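Local coordinates for Lmo0740 protein (Listeria monocytogenes, PDB 4RFA) that probably acts as a transcription activator of the Crp family, joining a cyclic nucleotide-binding-like domain to a helix-turn-helix DNA-binding domain, at residues Y140-M145 and L158-V163; I181-L186 and N199-L204. All coordinates share one frame; numbering follows the deposited sequence.

Interaction 1: residues Y140-M145 and L158-V163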
loop_
_atom_site.group_PDB
_atom_site.type_symbol
_atom_site.label_atom_id
_atom_site.label_comp_id
_atom_site.label_asym_id
_atom_site.label_seq_id
_atom_site.Cartn_x
_atom_site.Cartn_y
_atom_site.Cartn_z
ATOM N N TYR A 140 -4.038 3.250 -0.996
ATOM C CA TYR A 140 -5.441 3.344 -0.624
ATOM C C TYR A 140 -6.293 3.925 -1.707
ATOM O O TYR A 140 -7.371 3.450 -1.942
ATOM C CB TYR A 140 -5.589 4.185 0.625
ATOM C CG TYR A 140 -5.378 3.377 1.855
ATOM C CD1 TYR A 140 -6.424 2.602 2.383
ATOM C CD2 TYR A 140 -4.181 3.368 2.485
ATOM C CE1 TYR A 140 -6.241 1.825 3.521
ATOM C CE2 TYR A 140 -3.965 2.605 3.618
ATOM C CZ TYR A 140 -4.993 1.837 4.136
ATOM O OH TYR A 140 -4.778 1.102 5.265
ATOM N N ALA A 141 -5.819 4.948 -2.381
ATOM C CA ALA A 141 -6.612 5.527 -3.447
ATOM C C ALA A 141 -6.881 4.468 -4.510
ATOM O O ALA A 141 -8.026 4.266 -4.942
ATOM C CB ALA A 141 -5.912 6.744 -4.023
ATOM N N LEU A 142 -5.860 3.671 -4.803
ATOM C CA LEU A 142 -6.004 2.622 -5.785
ATOM C C LEU A 142 -6.934 1.548 -5.372
ATOM O O LEU A 142 -7.689 1.012 -6.235
ATOM C CB LEU A 142 -4.666 1.997 -6.157
ATOM C CG LEU A 142 -3.894 2.991 -7.006
ATOM C CD1 LEU A 142 -2.449 2.571 -7.034
ATOM C CD2 LEU A 142 -4.439 3.023 -8.401
ATOM N N LEU A 143 -6.882 1.177 -4.101
ATOM C CA LEU A 143 -7.837 0.166 -3.604
ATOM C C LEU A 143 -9.300 0.591 -3.864
ATOM O O LEU A 143 -10.197 -0.242 -4.031
ATOM C CB LEU A 143 -7.616 -0.127 -2.125
ATOM C CG LEU A 143 -6.291 -0.833 -1.738
ATOM C CD1 LEU A 143 -6.186 -0.912 -0.223
ATOM C CD2 LEU A 143 -6.225 -2.234 -2.294
ATOM N N GLY A 144 -9.552 1.882 -3.916
ATOM C CA GLY A 144 -10.910 2.359 -4.236
ATOM C C GLY A 144 -11.404 1.960 -5.624
ATOM O O GLY A 144 -12.595 2.119 -5.950
HETATM N N MSE A 145 -10.509 1.414 -6.441
HETATM C CA MSE A 145 -10.860 1.012 -7.795
HETATM C C MSE A 145 -11.484 -0.358 -7.832
HETATM O O MSE A 145 -12.085 -0.738 -8.861
HETATM C CB MSE A 145 -9.603 1.012 -8.660
HETATM C CG MSE A 145 -9.386 2.373 -9.308
HETATM SE SE MSE A 145 -8.033 2.215 -10.731
HETATM C CE MSE A 145 -8.007 4.101 -11.296
ATOM N N LEU A 158 -7.633 9.180 -13.787
ATOM C CA LEU A 158 -7.199 10.470 -14.284
ATOM C C LEU A 158 -7.111 11.449 -13.152
ATOM O O LEU A 158 -6.238 12.323 -13.149
ATOM C CB LEU A 158 -8.166 10.988 -15.334
ATOM C CG LEU A 158 -7.999 10.322 -16.686
ATOM C CD1 LEU A 158 -9.151 10.691 -17.601
ATOM C CD2 LEU A 158 -6.652 10.659 -17.326
ATOM N N GLU A 159 -7.945 11.264 -12.131
ATOM C CA GLU A 159 -7.808 12.073 -10.940
ATOM C C GLU A 159 -6.568 11.750 -10.109
ATOM O O GLU A 159 -5.956 12.680 -9.554
ATOM C CB GLU A 159 -9.086 12.032 -10.059
ATOM C CG GLU A 159 -8.861 12.471 -8.635
ATOM C CD GLU A 159 -10.073 12.272 -7.720
ATOM O OE1 GLU A 159 -11.197 12.689 -8.075
ATOM O OE2 GLU A 159 -9.876 11.717 -6.611
ATOM N N ASN A 160 -6.277 10.464 -9.912
ATOM C CA ASN A 160 -5.120 10.027 -9.160
ATOM C C ASN A 160 -3.875 10.594 -9.863
ATOM O O ASN A 160 -2.931 11.083 -9.235
ATOM C CB ASN A 160 -4.926 8.491 -9.190
ATOM C CG ASN A 160 -5.959 7.668 -8.357
ATOM O OD1 ASN A 160 -6.679 8.163 -7.500
ATOM N ND2 ASN A 160 -5.948 6.356 -8.582
ATOM N N LEU A 161 -3.825 10.430 -11.166
ATOM C CA LEU A 161 -2.653 10.960 -11.912
ATOM C C LEU A 161 -2.551 12.497 -11.850
ATOM O O LEU A 161 -1.468 13.056 -11.727
ATOM C CB LEU A 161 -2.736 10.517 -13.338
ATOM C CG LEU A 161 -2.630 9.001 -13.469
ATOM C CD1 LEU A 161 -2.890 8.576 -14.893
ATOM C CD2 LEU A 161 -1.269 8.479 -13.054
ATOM N N ALA A 162 -3.682 13.193 -11.894
ATOM C CA ALA A 162 -3.635 14.664 -11.816
ATOM C C ALA A 162 -3.054 15.071 -10.494
ATOM O O ALA A 162 -2.222 15.954 -10.407
ATOM C CB ALA A 162 -5.013 15.267 -11.984
ATOM N N VAL A 163 -3.455 14.382 -9.448
ATOM C CA VAL A 163 -2.857 14.638 -8.168
ATOM C C VAL A 163 -1.362 14.255 -8.184
ATOM O O VAL A 163 -0.538 15.001 -7.670
ATOM C CB VAL A 163 -3.585 13.881 -7.052
ATOM C CG1 VAL A 163 -2.814 14.002 -5.721
ATOM C CG2 VAL A 163 -4.995 14.429 -6.891
#

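Interaction 2: residues I181-L186 and N199-L204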
loop_
_atom_site.group_PDB
_atom_site.type_symbol
_atom_site.label_atom_id
_atom_site.label_comp_id
_atom_site.label_asym_id
_atom_site.label_seq_id
_atom_site.Cartn_x
_atom_site.Cartn_y
_atom_site.Cartn_z
ATOM N N ILE A 181 1.806 9.389 -20.491
ATOM C CA ILE A 181 0.443 8.906 -20.303
ATOM C C ILE A 181 -0.366 9.089 -21.603
ATOM O O ILE A 181 -0.949 10.177 -21.870
ATOM C CB ILE A 181 -0.298 9.612 -19.168
ATOM C CG1 ILE A 181 0.510 9.631 -17.853
ATOM C CG2 ILE A 181 -1.665 8.928 -18.947
ATOM C CD1 ILE A 181 0.709 8.313 -17.192
ATOM N N ASN A 182 -0.339 8.042 -22.423
ATOM C CA ASN A 182 -1.141 7.950 -23.631
ATOM C C ASN A 182 -2.229 6.942 -23.433
ATOM O O ASN A 182 -2.420 6.341 -22.330
ATOM C CB ASN A 182 -0.293 7.569 -24.862
ATOM C CG ASN A 182 0.527 6.300 -24.659
ATOM O OD1 ASN A 182 0.237 5.476 -23.815
ATOM N ND2 ASN A 182 1.536 6.137 -25.468
ATOM N N GLN A 183 -2.966 6.739 -24.498
ATOM C CA GLN A 183 -4.069 5.796 -24.499
ATOM C C GLN A 183 -3.736 4.387 -24.038
ATOM O O GLN A 183 -4.501 3.755 -23.284
ATOM C CB GLN A 183 -4.707 5.756 -25.887
ATOM C CG GLN A 183 -6.128 5.239 -25.866
ATOM C CD GLN A 183 -6.838 5.511 -27.161
ATOM O OE1 GLN A 183 -7.255 6.648 -27.458
ATOM N NE2 GLN A 183 -6.960 4.477 -27.955
ATOM N N SER A 184 -2.638 3.846 -24.542
ATOM C CA SER A 184 -2.210 2.497 -24.164
ATOM C C SER A 184 -1.835 2.413 -22.690
ATOM O O SER A 184 -2.195 1.466 -21.983
ATOM C CB SER A 184 -0.994 2.072 -25.032
ATOM O OG SER A 184 -0.562 0.785 -24.641
ATOM N N VAL A 185 -1.130 3.428 -22.201
ATOM C CA VAL A 185 -0.727 3.435 -20.817
ATOM C C VAL A 185 -1.958 3.614 -19.893
ATOM O O VAL A 185 -2.128 2.865 -18.911
ATOM C CB VAL A 185 0.331 4.489 -20.579
ATOM C CG1 VAL A 185 0.586 4.707 -19.098
ATOM C CG2 VAL A 185 1.642 4.108 -21.338
ATOM N N LEU A 186 -2.841 4.537 -20.259
ATOM C CA LEU A 186 -4.037 4.774 -19.493
ATOM C C LEU A 186 -4.817 3.512 -19.391
ATOM O O LEU A 186 -5.289 3.197 -18.319
ATOM C CB LEU A 186 -4.890 5.897 -20.087
ATOM C CG LEU A 186 -6.075 6.406 -19.292
ATOM C CD1 LEU A 186 -5.590 6.969 -17.972
ATOM C CD2 LEU A 186 -6.780 7.483 -20.106
ATOM N N ASN A 199 -13.319 4.766 -26.268
ATOM C CA ASN A 199 -14.735 5.082 -26.134
ATOM C C ASN A 199 -15.055 5.843 -24.880
ATOM O O ASN A 199 -15.824 6.790 -24.905
ATOM C CB ASN A 199 -15.517 3.790 -26.167
ATOM C CG ASN A 199 -15.560 3.198 -27.557
ATOM O OD1 ASN A 199 -15.436 3.923 -28.537
ATOM N ND2 ASN A 199 -15.677 1.893 -27.652
ATOM N N LEU A 200 -14.414 5.463 -23.790
ATOM C CA LEU A 200 -14.562 6.174 -22.537
ATOM C C LEU A 200 -13.991 7.577 -22.572
ATOM O O LEU A 200 -14.584 8.463 -22.004
ATOM C CB LEU A 200 -13.893 5.404 -21.411
ATOM C CG LEU A 200 -14.526 4.022 -21.160
ATOM C CD1 LEU A 200 -13.655 3.209 -20.230
ATOM C CD2 LEU A 200 -15.929 4.188 -20.611
ATOM N N LEU A 201 -12.822 7.772 -23.176
ATOM C CA LEU A 201 -12.284 9.095 -23.357
ATOM C C LEU A 201 -13.254 10.018 -24.098
ATOM O O LEU A 201 -13.355 11.206 -23.752
ATOM C CB LEU A 201 -10.929 9.076 -24.089
ATOM C CG LEU A 201 -9.758 8.465 -23.319
ATOM C CD1 LEU A 201 -8.578 8.270 -24.257
ATOM C CD2 LEU A 201 -9.372 9.330 -22.144
ATOM N N THR A 202 -14.003 9.492 -25.058
ATOM C CA THR A 202 -15.006 10.330 -25.777
ATOM C C THR A 202 -16.089 10.804 -24.829
ATOM O O THR A 202 -16.417 12.003 -24.779
ATOM C CB THR A 202 -15.625 9.564 -26.950
ATOM O OG1 THR A 202 -14.583 9.265 -27.864
ATOM C CG2 THR A 202 -16.698 10.372 -27.672
ATOM N N GLU A 203 -16.594 9.878 -24.015
ATOM C CA GLU A 203 -17.606 10.231 -23.027
ATOM C C GLU A 203 -17.095 11.319 -22.078
ATOM O O GLU A 203 -17.801 12.263 -21.807
ATOM C CB GLU A 203 -18.057 9.009 -22.254
ATOM C CG GLU A 203 -18.837 8.003 -23.081
ATOM C CD GLU A 203 -19.164 6.762 -22.261
ATOM O OE1 GLU A 203 -19.801 6.897 -21.199
ATOM O OE2 GLU A 203 -18.768 5.654 -22.662
ATOM N N LEU A 204 -15.865 11.178 -21.601
ATOM C CA LEU A 204 -15.271 12.120 -20.672
ATOM C C LEU A 204 -15.110 13.521 -21.287
ATOM O O LEU A 204 -15.171 14.522 -20.593
ATOM C CB LEU A 204 -13.911 11.583 -20.164
ATOM C CG LEU A 204 -13.925 10.875 -18.745
ATOM C CD1 LEU A 204 -14.947 9.772 -18.655
ATOM C CD2 LEU A 204 -12.548 10.333 -18.376
#

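Interaction 1: residues Y140-M145 and L158-V163
In the Crp fold a long helix ends at the hinge and the DNA-binding domain begins. Here the C-terminal part of that helix, 126-143, meets helix 150-165, the first helix of the second domain. Asn160 carries the contact: of segment 158-163 it alone touches Ala141, Leu142 and Met145, a selenomethionine. Its CB points toward the other segment, and chi1 of -72° keeps CG beside the backbone N, which carries the amide across. The oxygen lies against the Ala141 methyl in van der Waals contact, with Asn160 OD1 3.8 Å from Ala141 CB. The nitrogen end is beside apolar groups. Leu142 crosses Asn160 at a slant, with Leu142 CD2 3.7 Å from Asn160 ND2. No hydrogen bond spans the two segments. Asn160 ND2 instead donates to Tyr189 OH, which satisfies the nitrogen and probably helps hold the amide in place. Tyr189 also packs on Leu142. This region, probably the interdomain hinge as in Crp, lies at the dimer interface, where Leu142 and Leu143 pack on Leu143 and Leu142 of the second subunit. Met145, further along the chain, is buried. Its extended chain approaches Asn160 from the opposite direction, bringing Met145 CE to 4.1 Å from Asn160 ND2.

Interaction 2: residues I181-L186 and N199-L204
Leu201 packs between the two helices of a helix-turn-helix, the DNA-binding motif of the Crp family. It projects from helix 194-206, by family topology probably the recognition helix, toward helix 183-189. Its two methyls take different partners. Leu201 CD2 meets Leu186 CD2 at 3.8 Å, an apolar contact between branch ends. Leu201 CD1 lies 3.8 Å from Gln183 OE1, beside a polar group. The side chains of Gln183 and Leu186 each run at a slant to that of Leu201. Both leave helix 183-189 with CG anti to the backbone N (chi1 -158° for Gln183, -171° for Leu186), one turn apart, and Leu201 touches both. No hydrogen bond links the two segments. Around this first shell, Gln183 NE2 bonds to Gln194 OE1 near the start of the second helix, which probably steadies the amide beside Leu201. Ile197 packs on Gln183 and Leu186, while Leu210, Lys213 and Tyr217 pack on Leu201. Asn182 sets the start of the first helix. It is the N-cap residue, and its backbone O accepts from Leu186 N at 2.8 Å. Its side chain turns back over the first turn, where Asn182 OD1 accepts from Val185 N at 2.9 Å, with an N-H...O angle of 160°.

In the fold
Interaction 1 joins the C-terminal part of the long helix 126-143 to the DNA-binding domain, whereas interaction 2 lies wholly within that domain. Interaction 1 is partly buried and close to the second subunit. It centres on a polar amide among small and apolar groups. Interaction 2 is buried, centres on a leucine, and has no other chain of the assembly touching its segments. Their centres are 15 Å apart, yet the two are continuous. Helix 150-165 bridges them: Leu158 packs on Leu186 and Leu204, and Leu161 on Ile181. Neither has a hydrogen bond between its segments. In each, a contacting amide, central in interaction 1 and flanking in interaction 2, bonds through its nitrogen to an outside residue, which probably helps to fix it.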